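Local coordinates for iron binding protein FbpA (Mannheimia haemolytica, PDB 1Q35), which binds ferric iron in the periplasm and, as a bacterial solute-binding protein, probably passes it on for uptake into the cell, at residues 59-64 against 295-300; 120-125 against 160-165; 200-205 against 265-270. All blocks are in the same frame, centred on the assembly; numbering follows the deposited sequence.

Contact 1 of 3, residues 59-64 against 295-300; sequences DISRVM and EDIAKN. With EDO (1,2-ethanediol), chain B.
S61 packs against A298, and the flat group behind S61 is the D59 carboxylate, which belongs to the same turn. Its oxygens are both met from above its plane, 67° out of it. S61 N gives to D59 OD1 at 3.2 Å, and R62 N gives to D59 OD2. D59 holds the N-cap position of helix 60-68, and these are its capping bonds. This helix follows strand 54-57, in the strand-then-helix order of the periplasmic binding protein fold. D59 OD1 is also bonded to S145 OG and N230 ND2, so the cap is tied to helix 141-168 and strand 228-236.

Helix 294-298 packs on the first turn of the capped helix. The CA atoms of S61 and A298 are only 4.3 Å apart, consistent with the small side chain of A298. The methyl of A298 faces the bent chain of M64, and A298 CB lies 3.5 Å from M64 CG. Further along, M64 SD comes 4.3 Å from E295 CG. The acid end of E295 is turned to K293 in a salt bridge, and W95 touches both M64 and E295.

I60 and I297 cross at about a right angle, and both also touch strand 228-236, I60 at I231 and I297 at H228. With I60 CG1 anti to the backbone N (chi1 -176°), the CG2 branch is the one that reaches I297 CG2, at 4.0 Å. S61 OG bonds to S145 OG and also rests against the A298 backbone, 3.4 Å from A298 CA. A 1,2-ethanediol molecule adds a weak bond from its O2 to A298 O, at 3.4 Å.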
ATOM      1  N   ASP A  59       4.477   1.921  -0.364  1.00  8.87           N
ATOM      2  CA  ASP A  59       4.576   1.766   1.083  1.00  9.07           C
ATOM      3  C   ASP A  59       5.370   2.934   1.674  1.00  8.97           C
ATOM      4  O   ASP A  59       6.446   3.270   1.177  1.00  9.45           O
ATOM      5  CB  ASP A  59       5.238   0.415   1.375  1.00  9.73           C
ATOM      6  CG  ASP A  59       5.666   0.255   2.812  1.00  9.83           C
ATOM      7  OD1 ASP A  59       4.882   0.603   3.732  1.00  9.34           O
ATOM      8  OD2 ASP A  59       6.785  -0.226   3.100  1.00 11.93           O
ATOM      9  N   ILE A  60       4.844   3.545   2.731  1.00  8.68           N
ATOM     10  CA  ILE A  60       5.550   4.623   3.422  1.00  8.78           C
ATOM     11  C   ILE A  60       6.892   4.156   3.968  1.00  8.59           C
ATOM     12  O   ILE A  60       7.850   4.926   3.981  1.00  9.08           O
ATOM     13  CB  ILE A  60       4.689   5.229   4.559  1.00  8.94           C
ATOM     14  CG1 ILE A  60       5.408   6.417   5.211  1.00  9.55           C
ATOM     15  CG2 ILE A  60       4.348   4.187   5.633  1.00  8.86           C
ATOM     16  CD1 ILE A  60       5.595   7.610   4.304  1.00 10.76           C
ATOM     17  N   SER A  61       6.985   2.909   4.415  1.00  8.71           N
ATOM     18  CA  SER A  61       8.240   2.449   4.983  1.00  9.08           C
ATOM     19  C   SER A  61       9.351   2.382   3.932  1.00  9.43           C
ATOM     20  O   SER A  61      10.493   2.723   4.229  1.00 10.11           O
ATOM     21  CB  SER A  61       8.059   1.131   5.720  1.00  9.12           C
ATOM     22  OG  SER A  61       7.157   1.310   6.799  1.00  9.66           O
ATOM     23  N   ARG A  62       9.022   1.985   2.703  1.00  9.31           N
ATOM     24  CA  ARG A  62       9.988   2.033   1.603  1.00  9.77           C
ATOM     25  C   ARG A  62      10.388   3.470   1.280  1.00  9.72           C
ATOM     26  O   ARG A  62      11.564   3.758   1.035  1.00 10.00           O
ATOM     27  CB  ARG A  62       9.430   1.366   0.345  1.00 10.02           C
ATOM     28  CG  ARG A  62      10.401   1.330  -0.839  1.00 11.63           C
ATOM     29  CD  ARG A  62      11.569   0.374  -0.669  1.00 14.00           C
ATOM     30  NE  ARG A  62      11.187  -1.004  -0.956  1.00 15.92           N
ATOM     31  CZ  ARG A  62      11.975  -2.060  -0.777  1.00 16.93           C
ATOM     32  NH1 ARG A  62      11.520  -3.270  -1.072  1.00 17.99           N
ATOM     33  NH2 ARG A  62      13.213  -1.923  -0.316  1.00 17.76           N
ATOM     34  N   VAL A  63       9.413   4.370   1.264  1.00  9.64           N
ATOM     35  CA  VAL A  63       9.682   5.786   1.043  1.00  9.83           C
ATOM     36  C   VAL A  63      10.709   6.298   2.042  1.00 10.08           C
ATOM     37  O   VAL A  63      11.680   6.957   1.658  1.00 10.56           O
ATOM     38  CB  VAL A  63       8.397   6.632   1.167  1.00  9.79           C
ATOM     39  CG1 VAL A  63       8.720   8.111   1.276  1.00 10.12           C
ATOM     40  CG2 VAL A  63       7.479   6.384  -0.019  1.00  9.86           C
ATOM     41  N   MET A  64      10.509   5.996   3.318  1.00 10.20           N
ATOM     42  CA  MET A  64      11.408   6.500   4.352  1.00 10.81           C
ATOM     43  C   MET A  64      12.759   5.792   4.320  1.00 11.28           C
ATOM     44  O   MET A  64      13.769   6.408   4.631  1.00 11.80           O
ATOM     45  CB  MET A  64      10.764   6.413   5.739  1.00 10.96           C
ATOM     46  CG  MET A  64       9.544   7.296   5.907  1.00 11.22           C
ATOM     47  SD  MET A  64       9.772   9.000   5.339  1.00 13.76           S
ATOM     48  CE  MET A  64      11.147   9.518   6.344  1.00 14.98           C
ATOM     49  N   GLU A 295       5.032   8.955   9.056  1.00  9.48           N
ATOM     50  CA  GLU A 295       6.414   8.722   9.473  1.00  9.92           C
ATOM     51  C   GLU A 295       6.501   7.847  10.716  1.00  9.49           C
ATOM     52  O   GLU A 295       7.492   7.151  10.906  1.00  9.71           O
ATOM     53  CB  GLU A 295       7.143  10.042   9.732  1.00 10.90           C
ATOM     54  CG  GLU A 295       7.458  10.837   8.474  1.00 13.14           C
ATOM     55  CD  GLU A 295       6.410  11.886   8.141  1.00 15.22           C
ATOM     56  OE1 GLU A 295       5.243  11.770   8.582  1.00 15.93           O
ATOM     57  OE2 GLU A 295       6.756  12.836   7.411  1.00 17.14           O
ATOM     58  N   ASP A 296       5.475   7.896  11.560  1.00  8.95           N
ATOM     59  CA  ASP A 296       5.447   7.089  12.772  1.00  9.25           C
ATOM     60  C   ASP A 296       5.089   5.623  12.513  1.00  9.16           C
ATOM     61  O   ASP A 296       5.310   4.786  13.379  1.00 10.13           O
ATOM     62  CB  ASP A 296       4.527   7.716  13.810  1.00  9.47           C
ATOM     63  CG  ASP A 296       5.069   9.024  14.338  1.00 10.01           C
ATOM     64  OD1 ASP A 296       6.299   9.123  14.533  1.00 10.81           O
ATOM     65  OD2 ASP A 296       4.322   9.992  14.566  1.00 11.32           O
ATOM     66  N   ILE A 297       4.540   5.313  11.339  1.00  8.60           N
ATOM     67  CA  ILE A 297       4.459   3.926  10.878  1.00  8.60           C
ATOM     68  C   ILE A 297       5.872   3.459  10.520  1.00  8.57           C
ATOM     69  O   ILE A 297       6.371   2.470  11.065  1.00  8.74           O
ATOM     70  CB  ILE A 297       3.523   3.789   9.647  1.00  8.48           C
ATOM     71  CG1 ILE A 297       2.094   4.216   9.998  1.00  8.35           C
ATOM     72  CG2 ILE A 297       3.550   2.353   9.110  1.00  8.81           C
ATOM     73  CD1 ILE A 297       1.200   4.379   8.779  1.00  8.30           C
ATOM     74  N   ALA A 298       6.516   4.183   9.606  1.00  8.38           N
ATOM     75  CA  ALA A 298       7.811   3.776   9.075  1.00  8.86           C
ATOM     76  C   ALA A 298       8.873   3.621  10.157  1.00  8.80           C
ATOM     77  O   ALA A 298       9.733   2.757  10.069  1.00  8.86           O
ATOM     78  CB  ALA A 298       8.282   4.763   8.015  1.00  9.12           C
ATOM     79  N   LYS A 299       8.797   4.471  11.175  1.00  8.77           N
ATOM     80  CA  LYS A 299       9.720   4.465  12.311  1.00  9.57           C
ATOM     81  C   LYS A 299       9.811   3.096  12.976  1.00  9.09           C
ATOM     82  O   LYS A 299      10.847   2.730  13.527  1.00  9.66           O
ATOM     83  CB  LYS A 299       9.212   5.504  13.328  1.00 10.77           C
ATOM     84  CG  LYS A 299       9.907   5.613  14.671  1.00 12.24           C
ATOM     85  CD  LYS A 299       9.263   6.749  15.485  1.00 12.23           C
ATOM     86  CE  LYS A 299       7.863   6.403  16.040  1.00 10.99           C
ATOM     87  NZ  LYS A 299       7.203   7.583  16.699  1.00 10.68           N
ATOM     88  N   ASN A 300       8.717   2.346  12.920  1.00  8.04           N
ATOM     89  CA  ASN A 300       8.610   1.055  13.593  1.00  7.94           C
ATOM     90  C   ASN A 300       8.784  -0.150  12.673  1.00  8.01           C
ATOM     91  O   ASN A 300       8.634  -1.288  13.121  1.00  8.02           O
ATOM     92  CB  ASN A 300       7.255   0.958  14.299  1.00  8.18           C
ATOM     93  CG  ASN A 300       7.123   1.953  15.415  1.00  7.91           C
ATOM     94  OD1 ASN A 300       7.849   1.895  16.400  1.00  9.54           O
ATOM     95  ND2 ASN A 300       6.209   2.895  15.259  1.00  8.70           N
TER
HETATM   96  C1  EDO B1003      12.619   1.593   7.025  1.00 19.99           C
HETATM   97  O1  EDO B1003      13.974   1.773   6.637  1.00 20.20           O
HETATM   98  C2  EDO B1003      12.049   2.937   7.453  1.00 20.26           C
HETATM   99  O2  EDO B1003      12.720   3.389   8.622  1.00 20.61           O

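Contact 2 of 3, residues 120-125 against 160-165; sequences DYLDLA and KAFLEG
F162 carries the apolar part of this contact, set against L122 and A125. Its CG is anti to the backbone N (chi1 162°), which swings the ring from helix 141-168 onto residues 121-125. A125 CB sits 3.6 Å from F162 CD1. L122 sends one branch to the base of the ring, with L122 CD2 4.0 Å from F162 CD1. The other neighbours of L122 include M150 and Y154 of the same long helix, and M150 touches F162 as well.

A second group of contacts pairs carbon with backbone oxygen. F162 CE1 approaches Y121 O to 3.3 Å, obliquely to the ring. A125 CB lies 3.4 Å from F162 O. Nearly one helical turn on, G165 has no side chain, and A125 O comes within 3.6 Å of G165 CA.

Residues 121-125 form a short 3-10 segment in the connection between strands 96-108 and 133-134 of the solute-binding fold. The contact packs this segment against helix 141-168, the backbones coming closest at A125 and G165.

Hydrogen bonds shape the segment from within. D120 OD1 accepts from L122 N at 2.9 Å in an almost straight bond (176°), making an Asx turn. D123 OD1 accepts in return from D120 N. D123 OD2 forms a salt bridge with K126. The hydroxyl of Y121 bonds to R103 O and H228 N, and L124 O accepts from N169 ND2.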
ATOM      1  N   ASP A 120     -11.491  -5.355  15.373  1.00  8.91           N
ATOM      2  CA  ASP A 120     -10.117  -4.873  15.288  1.00  8.83           C
ATOM      3  C   ASP A 120      -9.264  -5.949  14.620  1.00  8.28           C
ATOM      4  O   ASP A 120      -9.573  -7.137  14.712  1.00  8.86           O
ATOM      5  CB  ASP A 120      -9.626  -4.625  16.717  1.00  9.02           C
ATOM      6  CG  ASP A 120      -8.384  -3.771  16.799  1.00  9.73           C
ATOM      7  OD1 ASP A 120      -7.336  -4.133  16.218  1.00 10.03           O
ATOM      8  OD2 ASP A 120      -8.368  -2.738  17.499  1.00 11.16           O
ATOM      9  N   TYR A 121      -8.179  -5.542  13.963  1.00  8.29           N
ATOM     10  CA  TYR A 121      -7.126  -6.491  13.570  1.00  8.03           C
ATOM     11  C   TYR A 121      -6.812  -7.475  14.697  1.00  8.15           C
ATOM     12  O   TYR A 121      -6.645  -8.666  14.456  1.00  8.13           O
ATOM     13  CB  TYR A 121      -5.835  -5.758  13.183  1.00  8.10           C
ATOM     14  CG  TYR A 121      -6.040  -4.743  12.089  1.00  7.64           C
ATOM     15  CD1 TYR A 121      -6.056  -5.118  10.751  1.00  7.45           C
ATOM     16  CD2 TYR A 121      -6.262  -3.403  12.394  1.00  7.80           C
ATOM     17  CE1 TYR A 121      -6.268  -4.186   9.747  1.00  7.53           C
ATOM     18  CE2 TYR A 121      -6.483  -2.469  11.398  1.00  8.00           C
ATOM     19  CZ  TYR A 121      -6.481  -2.863  10.082  1.00  7.63           C
ATOM     20  OH  TYR A 121      -6.718  -1.933   9.101  1.00  7.85           O
ATOM     21  N   LEU A 122      -6.723  -6.961  15.920  1.00  8.35           N
ATOM     22  CA  LEU A 122      -6.380  -7.765  17.091  1.00  8.85           C
ATOM     23  C   LEU A 122      -7.291  -8.962  17.293  1.00  9.01           C
ATOM     24  O   LEU A 122      -6.866  -9.982  17.837  1.00  9.48           O
ATOM     25  CB  LEU A 122      -6.424  -6.911  18.356  1.00  9.20           C
ATOM     26  CG  LEU A 122      -5.333  -5.855  18.499  1.00  9.73           C
ATOM     27  CD1 LEU A 122      -5.696  -4.892  19.611  1.00 10.62           C
ATOM     28  CD2 LEU A 122      -3.979  -6.510  18.763  1.00 10.43           C
ATOM     29  N   ASP A 123      -8.551  -8.842  16.897  1.00  9.35           N
ATOM     30  CA  ASP A 123      -9.498  -9.939  17.070  1.00 10.09           C
ATOM     31  C   ASP A 123      -9.101 -11.183  16.280  1.00  9.84           C
ATOM     32  O   ASP A 123      -9.403 -12.296  16.702  1.00 10.39           O
ATOM     33  CB  ASP A 123     -10.917  -9.465  16.761  1.00 10.72           C
ATOM     34  CG  ASP A 123     -11.391  -8.462  17.779  1.00 13.19           C
ATOM     35  OD1 ASP A 123     -11.784  -7.355  17.407  1.00 14.05           O
ATOM     36  OD2 ASP A 123     -11.330  -8.662  19.008  1.00 17.46           O
ATOM     37  N   LEU A 124      -8.394 -11.004  15.168  1.00  9.48           N
ATOM     38  CA  LEU A 124      -7.945 -12.130  14.345  1.00 10.03           C
ATOM     39  C   LEU A 124      -6.946 -13.059  15.038  1.00 10.42           C
ATOM     40  O   LEU A 124      -6.715 -14.166  14.557  1.00 11.37           O
ATOM     41  CB  LEU A 124      -7.353 -11.633  13.022  1.00  9.81           C
ATOM     42  CG  LEU A 124      -8.293 -10.854  12.098  1.00 10.33           C
ATOM     43  CD1 LEU A 124      -7.518 -10.378  10.876  1.00 11.01           C
ATOM     44  CD2 LEU A 124      -9.483 -11.700  11.687  1.00 10.74           C
ATOM     45  N   ALA A 125      -6.360 -12.615  16.149  1.00 10.46           N
ATOM     46  CA  ALA A 125      -5.432 -13.434  16.931  1.00 10.91           C
ATOM     47  C   ALA A 125      -6.118 -14.224  18.046  1.00 11.52           C
ATOM     48  O   ALA A 125      -5.465 -15.006  18.737  1.00 12.14           O
ATOM     49  CB  ALA A 125      -4.339 -12.555  17.524  1.00 10.99           C
ATOM     50  N   LYS A 160       3.888  -8.683  19.392  1.00  7.94           N
ATOM     51  CA  LYS A 160       4.385 -10.046  19.202  1.00  8.20           C
ATOM     52  C   LYS A 160       3.327 -11.075  19.586  1.00  8.36           C
ATOM     53  O   LYS A 160       3.146 -12.062  18.876  1.00  8.39           O
ATOM     54  CB  LYS A 160       5.670 -10.298  19.991  1.00  8.30           C
ATOM     55  CG  LYS A 160       6.305 -11.648  19.649  1.00  9.18           C
ATOM     56  CD  LYS A 160       7.655 -11.826  20.317  1.00 10.06           C
ATOM     57  CE  LYS A 160       8.260 -13.172  19.971  1.00 10.42           C
ATOM     58  NZ  LYS A 160       9.617 -13.319  20.558  1.00 11.90           N
ATOM     59  N   ALA A 161       2.634 -10.850  20.695  1.00  8.50           N
ATOM     60  CA  ALA A 161       1.567 -11.755  21.114  1.00  8.83           C
ATOM     61  C   ALA A 161       0.472 -11.816  20.050  1.00  8.99           C
ATOM     62  O   ALA A 161      -0.047 -12.896  19.753  1.00  9.29           O
ATOM     63  CB  ALA A 161       0.994 -11.350  22.457  1.00  9.29           C
ATOM     64  N   PHE A 162       0.135 -10.669  19.464  1.00  8.55           N
ATOM     65  CA  PHE A 162      -0.797 -10.625  18.350  1.00  8.09           C
ATOM     66  C   PHE A 162      -0.301 -11.476  17.178  1.00  7.93           C
ATOM     67  O   PHE A 162      -1.060 -12.276  16.632  1.00  8.08           O
ATOM     68  CB  PHE A 162      -1.048  -9.179  17.902  1.00  7.89           C
ATOM     69  CG  PHE A 162      -1.639  -9.082  16.531  1.00  8.06           C
ATOM     70  CD1 PHE A 162      -2.960  -9.432  16.301  1.00  8.52           C
ATOM     71  CD2 PHE A 162      -0.869  -8.674  15.457  1.00  8.53           C
ATOM     72  CE1 PHE A 162      -3.502  -9.352  15.026  1.00  9.13           C
ATOM     73  CE2 PHE A 162      -1.404  -8.605  14.180  1.00  9.44           C
ATOM     74  CZ  PHE A 162      -2.723  -8.939  13.971  1.00  9.50           C
ATOM     75  N   LEU A 163       0.958 -11.313  16.794  1.00  7.95           N
ATOM     76  CA  LEU A 163       1.505 -12.080  15.675  1.00  8.29           C
ATOM     77  C   LEU A 163       1.511 -13.579  15.955  1.00  8.68           C
ATOM     78  O   LEU A 163       1.279 -14.363  15.044  1.00  8.93           O
ATOM     79  CB  LEU A 163       2.908 -11.602  15.322  1.00  8.28           C
ATOM     80  CG  LEU A 163       2.977 -10.200  14.707  1.00  8.81           C
ATOM     81  CD1 LEU A 163       4.411  -9.743  14.590  1.00  9.11           C
ATOM     82  CD2 LEU A 163       2.299 -10.154  13.347  1.00  9.87           C
ATOM     83  N   GLU A 164       1.753 -13.971  17.201  1.00  8.79           N
ATOM     84  CA  GLU A 164       1.745 -15.389  17.561  1.00  9.51           C
ATOM     85  C   GLU A 164       0.335 -15.959  17.426  1.00  9.47           C
ATOM     86  O   GLU A 164       0.155 -17.067  16.909  1.00  9.84           O
ATOM     87  CB  GLU A 164       2.279 -15.592  18.978  1.00  9.99           C
ATOM     88  CG  GLU A 164       3.750 -15.252  19.154  0.65 12.37           C
ATOM     89  CD  GLU A 164       4.680 -16.413  18.881  0.65 15.80           C
ATOM     90  OE1 GLU A 164       5.769 -16.434  19.490  0.65 18.48           O
ATOM     91  OE2 GLU A 164       4.338 -17.288  18.060  0.65 17.58           O
ATOM     92  N   GLY A 165      -0.666 -15.202  17.859  1.00  9.71           N
ATOM     93  CA  GLY A 165      -2.045 -15.648  17.756  1.00  9.75           C
ATOM     94  C   GLY A 165      -2.538 -15.692  16.319  1.00  9.73           C
ATOM     95  O   GLY A 165      -3.232 -16.630  15.910  1.00 10.41           O
TER

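Contact 3 of 3, residues 200-205 against 265-270; sequences YGKMLD and LNHEYP
K202 leaves helix 198-205 and reaches the end of helix 256-266. From K202 CB the chain runs to K202 CG, which comes within 4.1 Å of N266 O. The chain then bends at chi2 and chi3, which brings K202 CD to 3.5 Å from L265 O. K202 CE lies 4.0 Å from L265 O. K202 NZ makes a weak bond to the same carbonyl oxygen, L265 O, at 3.3 Å. It also gives to two waters: one bonds on to N266 OD1, and the other donates to L265 O and D205 OD2.

D205 OD2 is thus gripped twice, because H267 NE2 donates to it at 2.8 Å. The oxygen lies in the imidazole plane, but the N-H meets the carboxylate from above, 48° out of its plane. One ring face of H267 is covered by G201, whose CA makes a CH-pi contact at 4.0 Å from the centroid.

Y198 and Y199, which bind iron in the loaded protein though none is bound here, lie nearby, the side chain of Y198 about 4 Å from that of H267. With S278 OG bonded to ND1, both ring nitrogens of H267 are engaged. This should fix the ring's rotation, and the D205 carboxylate would probably polarise its NE2-H bond.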
ATOM      1  N   TYR A 200     -10.145  -5.133  -4.034  1.00  8.44           N
ATOM      2  CA  TYR A 200     -11.545  -5.550  -4.131  1.00  8.69           C
ATOM      3  C   TYR A 200     -12.179  -4.996  -5.406  1.00  8.84           C
ATOM      4  O   TYR A 200     -12.866  -5.719  -6.133  1.00  9.45           O
ATOM      5  CB  TYR A 200     -12.317  -5.110  -2.894  1.00  8.80           C
ATOM      6  CG  TYR A 200     -13.628  -5.830  -2.696  1.00  9.06           C
ATOM      7  CD1 TYR A 200     -14.835  -5.179  -2.888  1.00 11.02           C
ATOM      8  CD2 TYR A 200     -13.664  -7.160  -2.291  1.00  8.60           C
ATOM      9  CE1 TYR A 200     -16.048  -5.834  -2.700  1.00 11.34           C
ATOM     10  CE2 TYR A 200     -14.874  -7.821  -2.096  1.00  9.18           C
ATOM     11  CZ  TYR A 200     -16.058  -7.152  -2.298  1.00 10.11           C
ATOM     12  OH  TYR A 200     -17.263  -7.798  -2.109  1.00 11.65           O
ATOM     13  N   GLY A 201     -11.935  -3.720  -5.694  1.00  8.94           N
ATOM     14  CA  GLY A 201     -12.416  -3.108  -6.921  1.00  9.25           C
ATOM     15  C   GLY A 201     -11.757  -3.669  -8.170  1.00  9.36           C
ATOM     16  O   GLY A 201     -12.422  -3.899  -9.182  1.00  9.69           O
ATOM     17  N   LYS A 202     -10.452  -3.900  -8.111  1.00  9.31           N
ATOM     18  CA  LYS A 202      -9.754  -4.524  -9.230  1.00  9.52           C
ATOM     19  C   LYS A 202     -10.350  -5.894  -9.559  1.00  9.77           C
ATOM     20  O   LYS A 202     -10.536  -6.223 -10.725  1.00 10.53           O
ATOM     21  CB  LYS A 202      -8.261  -4.668  -8.938  1.00  9.57           C
ATOM     22  CG  LYS A 202      -7.489  -3.350  -8.863  1.00  9.84           C
ATOM     23  CD  LYS A 202      -7.589  -2.509 -10.134  1.00 10.66           C
ATOM     24  CE  LYS A 202      -7.019  -3.215 -11.358  1.00 11.09           C
ATOM     25  NZ  LYS A 202      -7.302  -2.488 -12.623  1.00 12.18           N
ATOM     26  N   MET A 203     -10.647  -6.694  -8.540  1.00  9.66           N
ATOM     27  CA  MET A 203     -11.221  -8.027  -8.759  1.00  9.84           C
ATOM     28  C   MET A 203     -12.619  -7.923  -9.363  1.00 10.20           C
ATOM     29  O   MET A 203     -12.951  -8.658 -10.295  1.00 10.54           O
ATOM     30  CB  MET A 203     -11.249  -8.835  -7.459  1.00  9.78           C
ATOM     31  CG  MET A 203      -9.875  -9.307  -7.020  1.00  9.93           C
ATOM     32  SD  MET A 203      -9.882 -10.347  -5.544  1.00  9.89           S
ATOM     33  CE  MET A 203     -10.353  -9.164  -4.273  1.00 10.88           C
ATOM     34  N   LEU A 204     -13.430  -6.999  -8.863  1.00 10.70           N
ATOM     35  CA  LEU A 204     -14.781  -6.807  -9.393  1.00 11.64           C
ATOM     36  C   LEU A 204     -14.773  -6.420 -10.875  1.00 12.41           C
ATOM     37  O   LEU A 204     -15.682  -6.801 -11.615  1.00 13.23           O
ATOM     38  CB  LEU A 204     -15.539  -5.754  -8.586  1.00 11.82           C
ATOM     39  CG  LEU A 204     -16.018  -6.196  -7.202  1.00 11.80           C
ATOM     40  CD1 LEU A 204     -16.493  -5.004  -6.380  1.00 12.41           C
ATOM     41  CD2 LEU A 204     -17.123  -7.246  -7.325  1.00 12.47           C
ATOM     42  N   ASP A 205     -13.746  -5.682 -11.302  1.00 13.13           N
ATOM     43  CA  ASP A 205     -13.620  -5.222 -12.689  1.00 13.90           C
ATOM     44  C   ASP A 205     -13.087  -6.302 -13.635  1.00 14.97           C
ATOM     45  O   ASP A 205     -13.121  -6.125 -14.853  1.00 15.62           O
ATOM     46  CB  ASP A 205     -12.666  -4.018 -12.774  1.00 13.68           C
ATOM     47  CG  ASP A 205     -13.313  -2.699 -12.399  1.00 13.67           C
ATOM     48  OD1 ASP A 205     -14.542  -2.619 -12.171  1.00 14.26           O
ATOM     49  OD2 ASP A 205     -12.629  -1.653 -12.329  1.00 13.95           O
ATOM     50  N   LEU A 265      -9.734   3.774 -12.238  1.00 11.61           N
ATOM     51  CA  LEU A 265      -9.066   2.583 -12.751  1.00 11.63           C
ATOM     52  C   LEU A 265      -8.493   1.701 -11.649  1.00 11.11           C
ATOM     53  O   LEU A 265      -8.548   0.479 -11.743  1.00 11.77           O
ATOM     54  CB  LEU A 265      -7.942   2.960 -13.718  1.00 11.85           C
ATOM     55  CG  LEU A 265      -8.328   3.781 -14.949  1.00 13.50           C
ATOM     56  CD1 LEU A 265      -7.114   3.987 -15.844  1.00 14.06           C
ATOM     57  CD2 LEU A 265      -9.463   3.127 -15.728  1.00 14.72           C
ATOM     58  N   ASN A 266      -7.913   2.312 -10.623  1.00 10.50           N
ATOM     59  CA  ASN A 266      -7.258   1.547  -9.569  1.00 10.11           C
ATOM     60  C   ASN A 266      -8.120   1.318  -8.330  1.00  9.33           C
ATOM     61  O   ASN A 266      -7.766   0.484  -7.509  1.00  9.89           O
ATOM     62  CB  ASN A 266      -5.961   2.224  -9.121  1.00 10.18           C
ATOM     63  CG  ASN A 266      -4.835   2.098 -10.129  1.00 10.38           C
ATOM     64  OD1 ASN A 266      -5.029   1.677 -11.273  1.00 11.13           O
ATOM     65  ND2 ASN A 266      -3.633   2.478  -9.699  1.00 10.26           N
ATOM     66  N   HIS A 267      -9.209   2.071  -8.173  1.00  8.83           N
ATOM     67  CA  HIS A 267     -10.061   1.975  -6.976  1.00  8.84           C
ATOM     68  C   HIS A 267      -9.320   2.333  -5.692  1.00  8.54           C
ATOM     69  O   HIS A 267      -9.604   1.791  -4.625  1.00  8.98           O
ATOM     70  CB  HIS A 267     -10.733   0.605  -6.905  1.00  8.94           C
ATOM     71  CG  HIS A 267     -11.612   0.354  -8.079  1.00  9.30           C
ATOM     72  ND1 HIS A 267     -12.816   1.002  -8.244  1.00 10.21           N
ATOM     73  CD2 HIS A 267     -11.428  -0.400  -9.185  1.00 10.06           C
ATOM     74  CE1 HIS A 267     -13.355   0.623  -9.387  1.00 10.34           C
ATOM     75  NE2 HIS A 267     -12.535  -0.227  -9.977  1.00 10.18           N
ATOM     76  N   GLU A 268      -8.387   3.280  -5.819  1.00  8.66           N
ATOM     77  CA  GLU A 268      -7.665   3.839  -4.689  1.00  8.61           C
ATOM     78  C   GLU A 268      -8.303   5.156  -4.277  1.00  8.60           C
ATOM     79  O   GLU A 268      -9.158   5.697  -4.976  1.00  9.12           O
ATOM     80  CB  GLU A 268      -6.195   4.052  -5.050  1.00  8.81           C
ATOM     81  CG  GLU A 268      -5.433   2.760  -5.243  1.00  8.55           C
ATOM     82  CD  GLU A 268      -3.987   3.006  -5.583  1.00  8.86           C
ATOM     83  OE1 GLU A 268      -3.168   3.162  -4.648  1.00  8.93           O
ATOM     84  OE2 GLU A 268      -3.676   3.054  -6.788  1.00  9.95           O
ATOM     85  N   TYR A 269      -7.900   5.658  -3.118  1.00  8.77           N
ATOM     86  CA  TYR A 269      -8.366   6.955  -2.650  1.00  9.16           C
ATOM     87  C   TYR A 269      -7.404   8.036  -3.144  1.00  9.81           C
ATOM     88  O   TYR A 269      -6.235   8.018  -2.783  1.00  9.79           O
ATOM     89  CB  TYR A 269      -8.448   6.981  -1.122  1.00  9.22           C
ATOM     90  CG  TYR A 269      -9.433   5.968  -0.575  1.00  9.29           C
ATOM     91  CD1 TYR A 269      -9.002   4.796   0.036  1.00  9.86           C
ATOM     92  CD2 TYR A 269     -10.809   6.182  -0.686  1.00  9.66           C
ATOM     93  CE1 TYR A 269      -9.917   3.856   0.523  1.00  9.72           C
ATOM     94  CE2 TYR A 269     -11.728   5.252  -0.201  1.00 10.49           C
ATOM     95  CZ  TYR A 269     -11.276   4.094   0.398  1.00 10.20           C
ATOM     96  OH  TYR A 269     -12.173   3.162   0.876  1.00 11.28           O
ATOM     97  N   PRO A 270      -7.858   8.975  -3.975  1.00 10.37           N
ATOM     98  CA  PRO A 270      -6.980  10.083  -4.372  1.00 10.98           C
ATOM     99  C   PRO A 270      -6.523  10.878  -3.161  1.00 11.38           C
ATOM    100  O   PRO A 270      -7.258  10.978  -2.183  1.00 11.47           O
ATOM    101  CB  PRO A 270      -7.874  10.957  -5.261  1.00 11.35           C
ATOM    102  CG  PRO A 270      -8.984  10.099  -5.673  1.00 11.60           C
ATOM    103  CD  PRO A 270      -9.187   9.074  -4.602  1.00 10.63           C
TER
HETATM  104  O   HOH W   1      -5.721  -0.235 -13.043  1.00 12.76           O
HETATM  105  O   HOH W   2      -9.944  -1.567 -12.941  1.00 20.00           O

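How the contacts relate
Of the three, contact 1 spans the longest stretch of sequence, and contacts 2 and 3 fall in series inside the loop it closes. None of the three touches another. The centres of contacts 1 and 2 are about 21 Å apart, and that of contact 3 is about 24 Å from contact 1 and 28 Å from contact 2. Contacts 1 and 3 lie on opposite sides of the chain's centre. Helix 141-168 links the first two: it supplies S145 beside contact 1 and residues 160-165 of contact 2. I60 and Y121 lie about 9 and 10 Å from iron-binding Y142 (side chain to side chain), whereas H267 is about 4 Å from Y198, so contact 3 is the one beside the iron site.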